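Local coordinates for invasion protein INVA (Salmonella enterica, PDB 2X49) that serves as an export-apparatus component of the Salmonella type III secretion system, takes part in invasion of the intestinal epithelium, and is seen here as its C-terminal domain, at residues Q26-L31 / P44-R49; R32-I37 / E128-L133; H152-L157 / D163-V168. All blocks are in the same frame, centred on the assembly; numbering follows the deposited sequence.

Contact 1: residues Q26-L31 / P44-R49; sequences QLAERL and PEVLLR
Arg30 N bonds to Gln26 O at 2.8 Å, setting the first helical turn, which presents Ala28 to Val46. The Ala28 methyl lies against the Val46 carbonyl, CB to O 3.8 Å. No hydrogen bond crosses between 26-31 and 44-49; the strand's backbone bonds go to strand 10-14. Gln26 has two jobs. Its positive phi closes helix 16-24 in a Schellman motif, and it is also the N-cap of helix 27-39. The side-chain contacts across are all apolar. Val46 straddles the helix surface with its two methyls. CG1, anti to the backbone N (chi1 174°), lies 3.9 Å from Ala28 CB, while CG2 lies at the same 3.9 Å from Leu31 CD2, the Val46 and Leu31 side chains crossing at about a right angle.

This is the return half of a beta-alpha-beta crossover: the chain leaves strand 10-14, passes through helices 16-24 and 27-39, and comes back as strand 46-50, parallel to strand 10-14 and at the border of the four-stranded mixed sheet. The short axes of 27-31 and 46-49 run nearly antiparallel, at 153°, and approach to 8.4 Å; small Ala28 faces Val46 where the CA atoms are nearest. One residue back on the helix and two on along the strand, Leu27 CD2 meets Leu48 CD2 at a looser 4.3 Å. Leu27 also packs on Leu12 and Leu129, and Leu31 on Leu43 and Tyr130.

Contact 2: residues R32-I37 / E128-L133; sequences RSQFFI and ELYHCL
Tyr130 reaches out from helix 125-139 and pushes its ring end against Gln34 and Phe35 of helix 27-39. The van der Waals part belongs mainly to Gln34. Its CG comes within 3.5 Å of Tyr130 CZ and its CB within 3.7 Å of the same carbon, and the aliphatic stem crosses the phenol end at about a right angle. The Gln34 chain then bends at chi2 (63°), which leads the amide away from the ring. Amide and ring planes are 89° apart. Phe35 adds a lighter touch, CB to Tyr130 OH 4.2 Å, while its side chain also packs on Leu43 and Tyr144.

Among polar atoms, Tyr130 OH lies near the Gln34 backbone, 3.3 Å from its O, and 3.4 Å from Phe35 N, where the angle is too poor for a hydrogen bond. The real polar partner is Asp38, one turn further along helix 27-39: its OD2 is hydrogen-bonded to Tyr130 OH, and its OD1 to Gln34 NE2. On another side of helix 125-139, buried Glu128 forms salt bridges with Arg79, Arg123 and Lys288.

Segments 32-37 and 128-133 thus meet essentially through Tyr130, the CA atoms of Gln34 and Tyr130 being 8.7 Å apart. Both oxygens of a single carboxylate fix the phenol and the amide together, and its negative charge would be expected to favour a neutral, protonated tyrosine.

Contact 3: residues H152-L157 / D163-V168; sequences HMLDQL and DLLKEV
The Leu154 peptide group is the flat surface that matters here, and a methyl of Leu165 approaches its oxygen end from one side of the plane, out beyond O. Leu165 CD2 comes to 3.2 Å from Leu154 O and 3.9 Å from Leu154 C, well out of the peptide plane. This is a close methyl-to-carbonyl approach, and the rest of the contact is aliphatic.

The other branch of Leu165 does the side-chain work. Its CD1 rests 3.7 Å from Leu154 CD2 and 4.0 Å from Leu154 CB, the two leucines crossing at about a right angle, and it reaches Leu157 CD2 more loosely at 4.4 Å. With CG anti to the backbone N (chi1 -171°), Leu165 extends across to the facing helix, its two methyls dividing the task: CD2 to the backbone, CD1 to the leucines one turn apart.

Helices 147-158 and 162-169, joined by a short turn, make a helical hairpin early in the run of helices that follows strand 122-124. Their nearest CA atoms, those of Leu154 and Leu165, are 7.2 Å apart. Helices from later in the run cover the hairpin: Leu154 packs on Val174 and Ile177 of helix 174-185, and both Leu154 and Leu157 touch Met198 of helix 194-204.

No hydrogen bond or salt bridge links the two segments. The hold between them therefore comes from burial of three leucines and dispersion contacts, with fit depending on shape more than on bond direction.

From the N terminus, the chain lays down strand 10-14 and helix 16-24 before entering helix 27-39, which serves contacts 1 and 2 in turn. Contact 1 closes a short loop when strand 46-50, an edge of the mixed sheet, returns against the helix. Contact 2 closes a far longer one, spanning the rest of the mixed sheet and the whole antiparallel sheet, and ties the same helix to helix 125-139. The segments alternate, so these closures cross; they also touch, through Arg32 against Pro44 and Leu31 against Tyr130. Contact 3 follows in series, pairing consecutive helices 147-158 and 162-169, its centre about 31 Å from that of contact 1 and 27 Å from that of contact 2.

Contact 1: residues Q26-L31 / P44-R49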
loop_
_atom_site.group_PDB
_atom_site.type_symbol
_atom_site.label_atom_id
_atom_site.label_comp_id
_atom_site.label_asym_id
_atom_site.label_seq_id
_atom_site.Cartn_x
_atom_site.Cartn_y
_atom_site.Cartn_z
ATOM N N GLN A 26 4.246 16.392 16.512
ATOM C CA GLN A 26 5.273 16.317 15.450
ATOM C C GLN A 26 4.831 15.468 14.262
ATOM O O GLN A 26 5.614 14.645 13.720
ATOM C CB GLN A 26 6.588 15.790 16.017
ATOM C CG GLN A 26 7.213 16.693 17.116
ATOM C CD GLN A 26 8.666 16.378 17.427
ATOM O OE1 GLN A 26 9.364 15.726 16.638
ATOM N NE2 GLN A 26 9.142 16.855 18.564
ATOM N N LEU A 27 3.602 15.695 13.860
ATOM C CA LEU A 27 2.987 15.014 12.701
ATOM C C LEU A 27 3.927 14.982 11.510
ATOM O O LEU A 27 4.174 13.924 10.926
ATOM C CB LEU A 27 1.679 15.657 12.274
ATOM C CG LEU A 27 0.926 14.998 11.110
ATOM C CD1 LEU A 27 0.661 13.574 11.459
ATOM C CD2 LEU A 27 -0.347 15.768 10.769
ATOM N N ALA A 28 4.408 16.146 11.131
ATOM C CA ALA A 28 5.153 16.257 9.841
ATOM C C ALA A 28 6.440 15.467 9.896
ATOM O O ALA A 28 6.792 14.686 8.977
ATOM C CB ALA A 28 5.443 17.751 9.512
ATOM N N GLU A 29 7.103 15.605 11.023
ATOM C CA GLU A 29 8.461 15.058 11.216
ATOM C C GLU A 29 8.367 13.549 11.343
ATOM O O GLU A 29 9.168 12.802 10.772
ATOM C CB GLU A 29 9.171 15.709 12.413
ATOM C CG GLU A 29 9.212 17.278 12.331
ATOM C CD GLU A 29 8.120 18.031 13.195
ATOM O OE1 GLU A 29 8.497 18.768 14.157
ATOM O OE2 GLU A 29 6.903 17.923 12.903
ATOM N N ARG A 30 7.311 13.125 12.020
ATOM C CA ARG A 30 7.114 11.690 12.292
ATOM C C ARG A 30 6.663 10.937 11.022
ATOM O O ARG A 30 7.050 9.782 10.773
ATOM C CB ARG A 30 6.119 11.468 13.416
ATOM C CG ARG A 30 6.757 11.693 14.739
ATOM C CD ARG A 30 5.678 11.940 15.806
ATOM N NE ARG A 30 4.979 10.697 16.111
ATOM C CZ ARG A 30 3.878 10.587 16.850
ATOM N NH1 ARG A 30 3.294 11.645 17.405
ATOM N NH2 ARG A 30 3.359 9.379 17.047
ATOM N N LEU A 31 5.866 11.611 10.209
ATOM C CA LEU A 31 5.470 11.072 8.888
ATOM C C LEU A 31 6.717 10.773 8.074
ATOM O O LEU A 31 6.855 9.690 7.461
ATOM C CB LEU A 31 4.517 12.002 8.115
ATOM C CG LEU A 31 4.248 11.685 6.646
ATOM C CD1 LEU A 31 3.574 10.317 6.570
ATOM C CD2 LEU A 31 3.354 12.809 5.991
ATOM N N PRO A 44 9.368 14.192 0.459
ATOM C CA PRO A 44 9.626 15.619 0.478
ATOM C C PRO A 44 9.238 16.219 1.809
ATOM O O PRO A 44 8.654 15.558 2.660
ATOM C CB PRO A 44 8.629 16.168 -0.553
ATOM C CG PRO A 44 8.265 14.985 -1.397
ATOM C CD PRO A 44 8.269 13.855 -0.461
ATOM N N GLU A 45 9.587 17.467 1.943
ATOM C CA GLU A 45 9.117 18.270 3.104
ATOM C C GLU A 45 7.611 18.280 3.145
ATOM O O GLU A 45 6.908 18.117 2.144
ATOM C CB GLU A 45 9.613 19.703 2.965
ATOM C CG GLU A 45 11.110 19.893 2.998
ATOM C CD GLU A 45 11.624 20.232 4.369
ATOM O OE1 GLU A 45 10.826 20.285 5.333
ATOM O OE2 GLU A 45 12.817 20.527 4.458
ATOM N N VAL A 46 7.114 18.298 4.368
ATOM C CA VAL A 46 5.693 18.281 4.649
ATOM C C VAL A 46 5.308 19.567 5.343
ATOM O O VAL A 46 5.845 19.920 6.372
ATOM C CB VAL A 46 5.348 17.106 5.532
ATOM C CG1 VAL A 46 3.871 17.163 5.946
ATOM C CG2 VAL A 46 5.670 15.730 4.849
ATOM N N LEU A 47 4.451 20.308 4.681
ATOM C CA LEU A 47 3.929 21.604 5.173
ATOM C C LEU A 47 2.499 21.406 5.680
ATOM O O LEU A 47 1.682 20.714 5.076
ATOM C CB LEU A 47 3.954 22.722 4.100
ATOM C CG LEU A 47 5.238 22.827 3.283
ATOM C CD1 LEU A 47 5.135 23.852 2.157
ATOM C CD2 LEU A 47 6.413 23.185 4.171
ATOM N N LEU A 48 2.223 21.989 6.817
ATOM C CA LEU A 48 0.825 22.076 7.332
ATOM C C LEU A 48 0.233 23.436 6.998
ATOM O O LEU A 48 0.877 24.493 7.129
ATOM C CB LEU A 48 0.719 21.875 8.864
ATOM C CG LEU A 48 1.317 20.612 9.475
ATOM C CD1 LEU A 48 0.950 20.483 10.974
ATOM C CD2 LEU A 48 1.023 19.338 8.754
ATOM N N ARG A 49 -1.021 23.388 6.578
ATOM C CA ARG A 49 -1.798 24.587 6.238
ATOM C C ARG A 49 -3.200 24.451 6.813
ATOM O O ARG A 49 -3.747 23.371 6.817
ATOM C CB ARG A 49 -1.835 24.780 4.724
ATOM C CG ARG A 49 -2.636 25.935 4.221
ATOM C CD ARG A 49 -2.337 26.225 2.719
ATOM N NE ARG A 49 -0.896 26.236 2.416
ATOM C CZ ARG A 49 -0.382 26.329 1.187
ATOM N NH1 ARG A 49 -1.182 26.412 0.136
ATOM N NH2 ARG A 49 0.935 26.323 1.000
#

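Contact 2: residues R32-I37 / E128-L133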
loop_
_atom_site.group_PDB
_atom_site.type_symbol
_atom_site.label_atom_id
_atom_site.label_comp_id
_atom_site.label_asym_id
_atom_site.label_seq_id
_atom_site.Cartn_x
_atom_site.Cartn_y
_atom_site.Cartn_z
ATOM N N ARG A 32 7.624 11.730 8.072
ATOM C CA ARG A 32 8.847 11.626 7.239
ATOM C C ARG A 32 9.765 10.568 7.778
ATOM O O ARG A 32 10.269 9.733 7.021
ATOM C CB ARG A 32 9.604 12.944 7.074
ATOM C CG ARG A 32 8.794 13.934 6.279
ATOM C CD ARG A 32 9.510 15.236 6.122
ATOM N NE ARG A 32 10.424 15.121 4.992
ATOM C CZ ARG A 32 11.596 15.727 4.861
ATOM N NH1 ARG A 32 12.087 16.517 5.801
ATOM N NH2 ARG A 32 12.287 15.529 3.760
ATOM N N SER A 33 9.947 10.540 9.079
ATOM C CA SER A 33 10.905 9.595 9.643
ATOM C C SER A 33 10.400 8.178 9.535
ATOM O O SER A 33 11.152 7.244 9.191
ATOM C CB SER A 33 11.282 9.937 11.101
ATOM O OG SER A 33 10.142 10.036 11.903
ATOM N N GLN A 34 9.118 8.006 9.821
ATOM C CA GLN A 34 8.499 6.656 9.820
ATOM C C GLN A 34 8.402 6.091 8.401
ATOM O O GLN A 34 8.583 4.889 8.189
ATOM C CB GLN A 34 7.148 6.597 10.511
ATOM C CG GLN A 34 6.773 5.139 10.816
ATOM C CD GLN A 34 7.755 4.451 11.795
ATOM O OE1 GLN A 34 8.192 5.044 12.781
ATOM N NE2 GLN A 34 8.070 3.180 11.537
ATOM N N PHE A 35 8.154 6.965 7.426
ATOM C CA PHE A 35 7.986 6.511 6.062
ATOM C C PHE A 35 9.314 5.958 5.604
ATOM O O PHE A 35 9.384 4.938 4.944
ATOM C CB PHE A 35 7.476 7.603 5.107
ATOM C CG PHE A 35 6.992 7.106 3.770
ATOM C CD1 PHE A 35 5.686 6.742 3.565
ATOM C CD2 PHE A 35 7.860 6.977 2.705
ATOM C CE1 PHE A 35 5.231 6.294 2.330
ATOM C CE2 PHE A 35 7.364 6.521 1.485
ATOM C CZ PHE A 35 6.087 6.195 1.327
ATOM N N PHE A 36 10.365 6.653 5.976
ATOM C CA PHE A 36 11.768 6.233 5.635
ATOM C C PHE A 36 12.077 4.854 6.223
ATOM O O PHE A 36 12.635 3.948 5.573
ATOM C CB PHE A 36 12.776 7.265 6.048
ATOM C CG PHE A 36 14.170 6.897 5.701
ATOM C CD1 PHE A 36 14.490 6.616 4.407
ATOM C CD2 PHE A 36 15.137 6.848 6.663
ATOM C CE1 PHE A 36 15.768 6.277 4.063
ATOM C CE2 PHE A 36 16.419 6.485 6.341
ATOM C CZ PHE A 36 16.710 6.197 5.031
ATOM N N ILE A 37 11.663 4.683 7.451
ATOM C CA ILE A 37 11.874 3.388 8.147
ATOM C C ILE A 37 11.144 2.285 7.434
ATOM O O ILE A 37 11.671 1.209 7.153
ATOM C CB ILE A 37 11.471 3.463 9.617
ATOM C CG1 ILE A 37 12.516 4.299 10.353
ATOM C CG2 ILE A 37 11.523 2.085 10.270
ATOM C CD1 ILE A 37 12.128 4.799 11.750
ATOM N N GLU A 128 -3.571 5.677 12.841
ATOM C CA GLU A 128 -4.444 5.463 11.684
ATOM C C GLU A 128 -4.133 6.524 10.602
ATOM O O GLU A 128 -4.044 6.222 9.429
ATOM C CB GLU A 128 -5.932 5.482 12.077
ATOM C CG GLU A 128 -6.871 5.424 10.873
ATOM C CD GLU A 128 -6.940 4.055 10.193
ATOM O OE1 GLU A 128 -6.205 3.110 10.580
ATOM O OE2 GLU A 128 -7.748 3.937 9.248
ATOM N N LEU A 129 -3.897 7.741 11.025
ATOM C CA LEU A 129 -3.667 8.847 10.084
ATOM C C LEU A 129 -2.364 8.594 9.328
ATOM O O LEU A 129 -2.293 8.707 8.126
ATOM C CB LEU A 129 -3.558 10.182 10.808
ATOM C CG LEU A 129 -3.181 11.392 9.909
ATOM C CD1 LEU A 129 -4.109 11.547 8.733
ATOM C CD2 LEU A 129 -3.152 12.640 10.750
ATOM N N TYR A 130 -1.377 8.147 10.076
ATOM C CA TYR A 130 -0.090 7.773 9.448
ATOM C C TYR A 130 -0.293 6.652 8.427
ATOM O O TYR A 130 0.211 6.715 7.278
ATOM C CB TYR A 130 0.943 7.302 10.471
ATOM C CG TYR A 130 2.129 6.677 9.743
ATOM C CD1 TYR A 130 3.012 7.465 9.074
ATOM C CD2 TYR A 130 2.351 5.327 9.750
ATOM C CE1 TYR A 130 4.065 6.926 8.364
ATOM C CE2 TYR A 130 3.411 4.767 9.051
ATOM C CZ TYR A 130 4.273 5.582 8.369
ATOM O OH TYR A 130 5.365 5.052 7.652
ATOM N N HIS A 131 -1.045 5.629 8.793
ATOM C CA HIS A 131 -1.305 4.515 7.842
ATOM C C HIS A 131 -1.985 4.991 6.572
ATOM O O HIS A 131 -1.576 4.660 5.446
ATOM C CB HIS A 131 -2.110 3.391 8.492
ATOM C CG HIS A 131 -2.220 2.144 7.663
ATOM N ND1 HIS A 131 -3.291 1.395 7.334
ATOM C CD2 HIS A 131 -1.129 1.528 7.091
ATOM C CE1 HIS A 131 -2.838 0.339 6.577
ATOM N NE2 HIS A 131 -1.525 0.432 6.461
ATOM N N CYS A 132 -3.017 5.795 6.732
ATOM C CA CYS A 132 -3.767 6.362 5.594
ATOM C C CYS A 132 -2.805 7.099 4.661
ATOM O O CYS A 132 -2.815 6.922 3.422
ATOM C CB CYS A 132 -4.809 7.368 6.057
ATOM S SG CYS A 132 -6.273 6.558 6.692
ATOM N N LEU A 133 -2.021 7.956 5.276
ATOM C CA LEU A 133 -1.069 8.826 4.494
ATOM C C LEU A 133 -0.021 7.970 3.781
ATOM O O LEU A 133 0.291 8.145 2.589
ATOM C CB LEU A 133 -0.394 9.848 5.375
ATOM C CG LEU A 133 -1.318 10.939 5.843
ATOM C CD1 LEU A 133 -0.656 11.769 6.959
ATOM C CD2 LEU A 133 -1.653 11.888 4.685
#

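Contact 3: residues H152-L157 / D163-V168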
loop_
_atom_site.group_PDB
_atom_site.type_symbol
_atom_site.label_atom_id
_atom_site.label_comp_id
_atom_site.label_asym_id
_atom_site.label_seq_id
_atom_site.Cartn_x
_atom_site.Cartn_y
_atom_site.Cartn_z
ATOM N N HIS A 152 21.516 7.251 -5.727
ATOM C CA HIS A 152 22.054 7.560 -4.393
ATOM C C HIS A 152 22.108 6.292 -3.583
ATOM O O HIS A 152 23.062 6.000 -2.854
ATOM C CB HIS A 152 21.167 8.540 -3.647
ATOM C CG HIS A 152 21.679 8.892 -2.287
ATOM N ND1 HIS A 152 22.609 9.887 -2.083
ATOM C CD2 HIS A 152 21.410 8.371 -1.068
ATOM C CE1 HIS A 152 22.876 9.979 -0.792
ATOM N NE2 HIS A 152 22.170 9.064 -0.153
ATOM N N MET A 153 21.030 5.550 -3.730
ATOM C CA MET A 153 20.884 4.298 -3.009
ATOM C C MET A 153 21.917 3.314 -3.476
ATOM O O MET A 153 22.477 2.577 -2.680
ATOM C CB MET A 153 19.478 3.714 -3.130
ATOM C CG MET A 153 18.365 4.596 -2.574
ATOM S SD MET A 153 16.708 3.986 -3.006
ATOM C CE MET A 153 16.668 2.410 -2.227
ATOM N N LEU A 154 22.193 3.334 -4.776
ATOM C CA LEU A 154 23.157 2.381 -5.380
ATOM C C LEU A 154 24.556 2.705 -4.901
ATOM O O LEU A 154 25.367 1.834 -4.594
ATOM C CB LEU A 154 23.137 2.395 -6.913
ATOM C CG LEU A 154 21.817 1.944 -7.552
ATOM C CD1 LEU A 154 21.903 2.180 -9.059
ATOM C CD2 LEU A 154 21.619 0.455 -7.269
ATOM N N ASP A 155 24.780 4.001 -4.794
ATOM C CA ASP A 155 26.079 4.527 -4.372
ATOM C C ASP A 155 26.374 4.167 -2.932
ATOM O O ASP A 155 27.495 3.781 -2.596
ATOM C CB ASP A 155 26.197 6.035 -4.622
ATOM C CG ASP A 155 26.572 6.325 -6.065
ATOM O OD1 ASP A 155 27.039 5.380 -6.736
ATOM O OD2 ASP A 155 26.436 7.475 -6.529
ATOM N N GLN A 156 25.325 4.225 -2.131
ATOM C CA GLN A 156 25.412 3.887 -0.707
ATOM C C GLN A 156 25.744 2.415 -0.585
ATOM O O GLN A 156 26.526 1.985 0.249
ATOM C CB GLN A 156 24.103 4.191 0.041
ATOM C CG GLN A 156 23.788 5.694 0.209
ATOM C CD GLN A 156 22.487 5.980 0.973
ATOM O OE1 GLN A 156 21.369 5.419 0.503
ATOM N NE2 GLN A 156 22.490 6.706 1.969
ATOM N N LEU A 157 25.116 1.647 -1.449
ATOM C CA LEU A 157 25.230 0.181 -1.403
ATOM C C LEU A 157 26.611 -0.236 -1.869
ATOM O O LEU A 157 27.214 -1.202 -1.407
ATOM C CB LEU A 157 24.155 -0.496 -2.268
ATOM C CG LEU A 157 24.142 -2.032 -2.194
ATOM C CD1 LEU A 157 23.062 -2.531 -1.244
ATOM C CD2 LEU A 157 23.968 -2.664 -3.591
ATOM N N ASP A 163 31.087 -5.422 -5.407
ATOM C CA ASP A 163 31.089 -6.449 -6.475
ATOM C C ASP A 163 29.660 -6.804 -6.883
ATOM O O ASP A 163 29.324 -7.099 -8.037
ATOM C CB ASP A 163 31.913 -7.675 -6.087
ATOM C CG ASP A 163 33.388 -7.478 -6.366
ATOM O OD1 ASP A 163 33.913 -6.341 -6.187
ATOM O OD2 ASP A 163 34.044 -8.464 -6.767
ATOM N N LEU A 164 28.790 -6.682 -5.914
ATOM C CA LEU A 164 27.388 -6.942 -6.154
ATOM C C LEU A 164 26.813 -5.863 -7.085
ATOM O O LEU A 164 26.117 -6.140 -8.046
ATOM C CB LEU A 164 26.616 -7.021 -4.826
ATOM C CG LEU A 164 25.115 -7.149 -4.932
ATOM C CD1 LEU A 164 24.651 -8.351 -5.726
ATOM C CD2 LEU A 164 24.510 -7.137 -3.524
ATOM N N LEU A 165 27.182 -4.636 -6.817
ATOM C CA LEU A 165 26.683 -3.514 -7.622
ATOM C C LEU A 165 27.263 -3.655 -9.041
ATOM O O LEU A 165 26.568 -3.489 -10.030
ATOM C CB LEU A 165 27.077 -2.153 -7.024
ATOM C CG LEU A 165 26.414 -0.932 -7.687
ATOM C CD1 LEU A 165 24.923 -1.061 -7.602
ATOM C CD2 LEU A 165 26.857 0.367 -7.077
ATOM N N LYS A 166 28.527 -4.007 -9.091
ATOM C CA LYS A 166 29.235 -4.183 -10.377
ATOM C C LYS A 166 28.446 -5.139 -11.259
ATOM O O LYS A 166 28.210 -4.895 -12.447
ATOM C CB LYS A 166 30.652 -4.732 -10.193
ATOM C CG LYS A 166 31.635 -3.660 -9.834
ATOM C CD LYS A 166 33.055 -4.174 -9.761
ATOM C CE LYS A 166 33.458 -4.779 -11.088
ATOM N NZ LYS A 166 33.211 -3.824 -12.200
ATOM N N GLU A 167 28.037 -6.244 -10.653
ATOM C CA GLU A 167 27.386 -7.329 -11.419
ATOM C C GLU A 167 26.014 -6.928 -11.898
ATOM O O GLU A 167 25.572 -7.209 -13.016
ATOM C CB GLU A 167 27.297 -8.615 -10.593
ATOM C CG GLU A 167 26.711 -9.824 -11.350
ATOM C CD GLU A 167 27.442 -10.236 -12.656
ATOM O OE1 GLU A 167 28.619 -9.867 -12.878
ATOM O OE2 GLU A 167 26.808 -10.975 -13.460
ATOM N N VAL A 168 25.285 -6.279 -11.015
ATOM C CA VAL A 168 23.928 -5.845 -11.330
ATOM C C VAL A 168 23.931 -4.893 -12.506
ATOM O O VAL A 168 23.111 -5.026 -13.427
ATOM C CB VAL A 168 23.220 -5.233 -10.123
ATOM C CG1 VAL A 168 21.873 -4.638 -10.560
ATOM C CG2 VAL A 168 22.975 -6.344 -9.104
#